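Local structure of 6b protein (3AQ2) at residues L83-S88 with F133-L138. The protein disturbs plant cell proliferation, probably by interfering with the host microRNA machinery, and has an ADP-ribosylation fold. Numbering follows the deposited sequence.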
loop_
_atom_site.group_PDB
_atom_site.type_symbol
_atom_site.label_atom_id
_atom_site.label_comp_id
_atom_site.label_asym_id
_atom_site.label_seq_id
_atom_site.Cartn_x
_atom_site.Cartn_y
_atom_site.Cartn_z
ATOM N N LEU A 83 -3.364 -7.443 6.084
ATOM C CA LEU A 83 -2.058 -7.893 5.612
ATOM C C LEU A 83 -1.566 -7.031 4.467
ATOM O O LEU A 83 -2.359 -6.480 3.702
ATOM C CB LEU A 83 -2.113 -9.348 5.146
ATOM C CG LEU A 83 -2.582 -10.386 6.169
ATOM C CD1 LEU A 83 -2.880 -11.728 5.511
ATOM C CD2 LEU A 83 -1.553 -10.539 7.285
ATOM N N LEU A 84 -0.248 -6.928 4.359
ATOM C CA LEU A 84 0.366 -6.294 3.207
ATOM C C LEU A 84 1.347 -7.294 2.577
ATOM O O LEU A 84 2.152 -7.892 3.291
ATOM C CB LEU A 84 1.083 -5.029 3.650
ATOM C CG LEU A 84 1.524 -4.081 2.534
ATOM C CD1 LEU A 84 0.314 -3.389 1.874
ATOM C CD2 LEU A 84 2.503 -3.073 3.082
ATOM N N PRO A 85 1.266 -7.493 1.240
ATOM C CA PRO A 85 2.170 -8.432 0.567
ATOM C C PRO A 85 3.481 -7.781 0.142
ATOM O O PRO A 85 3.536 -6.567 -0.082
ATOM C CB PRO A 85 1.395 -8.808 -0.697
ATOM C CG PRO A 85 0.638 -7.566 -1.047
ATOM C CD PRO A 85 0.320 -6.865 0.290
ATOM N N SER A 86 4.532 -8.587 0.027
ATOM C CA SER A 86 5.692 -8.151 -0.737
ATOM C C SER A 86 5.320 -8.201 -2.222
ATOM O O SER A 86 4.460 -8.999 -2.642
ATOM C CB SER A 86 6.900 -9.052 -0.475
ATOM O OG SER A 86 6.597 -10.380 -0.874
ATOM N N ASN A 87 5.947 -7.331 -3.007
ATOM C CA ASN A 87 5.803 -7.365 -4.464
ATOM C C ASN A 87 7.160 -7.256 -5.160
ATOM O O ASN A 87 7.250 -6.897 -6.336
ATOM C CB ASN A 87 4.830 -6.283 -4.959
ATOM C CG ASN A 87 5.202 -4.903 -4.482
ATOM O OD1 ASN A 87 6.306 -4.688 -3.962
ATOM N ND2 ASN A 87 4.283 -3.942 -4.665
ATOM N N SER A 88 8.214 -7.564 -4.408
ATOM C CA SER A 88 9.577 -7.513 -4.896
ATOM C C SER A 88 10.393 -8.464 -4.013
ATOM O O SER A 88 9.966 -8.776 -2.897
ATOM C CB SER A 88 10.085 -6.067 -4.783
ATOM O OG SER A 88 11.024 -5.770 -5.800
ATOM N N PHE A 133 -6.402 -4.582 -9.111
ATOM C CA PHE A 133 -6.993 -4.099 -7.858
ATOM C C PHE A 133 -5.942 -3.369 -7.030
ATOM O O PHE A 133 -4.779 -3.311 -7.424
ATOM C CB PHE A 133 -7.607 -5.274 -7.079
ATOM C CG PHE A 133 -8.848 -5.810 -7.728
ATOM C CD1 PHE A 133 -8.761 -6.545 -8.911
ATOM C CD2 PHE A 133 -10.111 -5.506 -7.215
ATOM C CE1 PHE A 133 -9.921 -6.996 -9.567
ATOM C CE2 PHE A 133 -11.275 -5.955 -7.862
ATOM C CZ PHE A 133 -11.172 -6.711 -9.035
ATOM N N PHE A 134 -6.342 -2.783 -5.908
ATOM C CA PHE A 134 -5.362 -2.053 -5.099
ATOM C C PHE A 134 -5.684 -2.115 -3.623
ATOM O O PHE A 134 -6.839 -2.296 -3.222
ATOM C CB PHE A 134 -5.273 -0.574 -5.532
ATOM C CG PHE A 134 -6.530 0.227 -5.238
ATOM C CD1 PHE A 134 -6.706 0.854 -3.994
ATOM C CD2 PHE A 134 -7.537 0.345 -6.198
ATOM C CE1 PHE A 134 -7.875 1.590 -3.703
ATOM C CE2 PHE A 134 -8.713 1.089 -5.927
ATOM C CZ PHE A 134 -8.887 1.704 -4.686
ATOM N N LEU A 135 -4.633 -1.930 -2.835
ATOM C CA LEU A 135 -4.719 -1.664 -1.407
ATOM C C LEU A 135 -4.272 -0.216 -1.214
ATOM O O LEU A 135 -3.207 0.177 -1.688
ATOM C CB LEU A 135 -3.770 -2.606 -0.646
ATOM C CG LEU A 135 -4.020 -4.107 -0.862
ATOM C CD1 LEU A 135 -2.896 -4.930 -0.247
ATOM C CD2 LEU A 135 -5.369 -4.493 -0.291
ATOM N N ALA A 136 -5.094 0.584 -0.549
ATOM C CA ALA A 136 -4.725 1.955 -0.207
ATOM C C ALA A 136 -4.197 1.974 1.223
ATOM O O ALA A 136 -4.853 1.477 2.150
ATOM C CB ALA A 136 -5.929 2.880 -0.379
ATOM N N ILE A 137 -3.004 2.545 1.398
ATOM C CA ILE A 137 -2.343 2.535 2.695
ATOM C C ILE A 137 -1.800 3.897 3.080
ATOM O O ILE A 137 -1.610 4.771 2.222
ATOM C CB ILE A 137 -1.149 1.535 2.730
ATOM C CG1 ILE A 137 -0.072 1.922 1.691
ATOM C CG2 ILE A 137 -1.645 0.072 2.596
ATOM C CD1 ILE A 137 1.272 1.213 1.941
ATOM N N LEU A 138 -1.584 4.067 4.379
ATOM C CA LEU A 138 -0.703 5.107 4.884
ATOM C C LEU A 138 0.610 4.415 5.228
ATOM O O LEU A 138 0.626 3.352 5.867
ATOM C CB LEU A 138 -1.322 5.783 6.106
ATOM C CG LEU A 138 -2.515 6.656 5.707
ATOM C CD1 LEU A 138 -3.397 6.930 6.907
ATOM C CD2 LEU A 138 -2.060 7.972 5.062
#
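Right after P85, whose ring meets L135 across the contact, the buried S86 OG is gripped by two hydrogen bonds, one to D191 OD1 and one to the main-chain N-H of F121. These tie down the end of strand 83-85 as it turns into the loop. No hydrogen bond links 83-88 to 133-138; the side-chain contacts are all apolar, and the interface is small, burying 155 Å² in all. CD1 of L135 takes part in three of the four close contacts. This methyl points at the CD corner of the P85 ring, with L135 CD1 3.8 Å from P85 CD. It also lies 4.1 Å from L84 CD1, but there the two leucine side chains slide past each other in opposite directions. L83 adds only its carbonyl, with L83 O at 4.3 Å from L135 CD1, while its side chain starts off away from strand 133-137. L84 has CG anti to its own nitrogen (chi1 -167°), which carries CD1 across to the second strand although its CB does not aim there. The same methyl thus serves two partners: L84 CD1 is also 4.0 Å from I137 CG2, and these side chains cross at about a right angle. In I137 the CG2 branch does the touching. L135 and I137, two apart in the strand, both start toward 83-85 from the same face of 133-137. The contact joins two separate sheets, the strand axes passing 9.7 Å apart at 120°. It is plain apolar packing in the core of the ADP-ribosylation fold, near the centre of the chain. Strand 83-85 pairs with 192-194, and 133-137 lies between 199-202 and 66-70. Helix 72-81 covers one flank, where P85 and L135 both touch C78, while L84 also packs on V68 of strand 66-70.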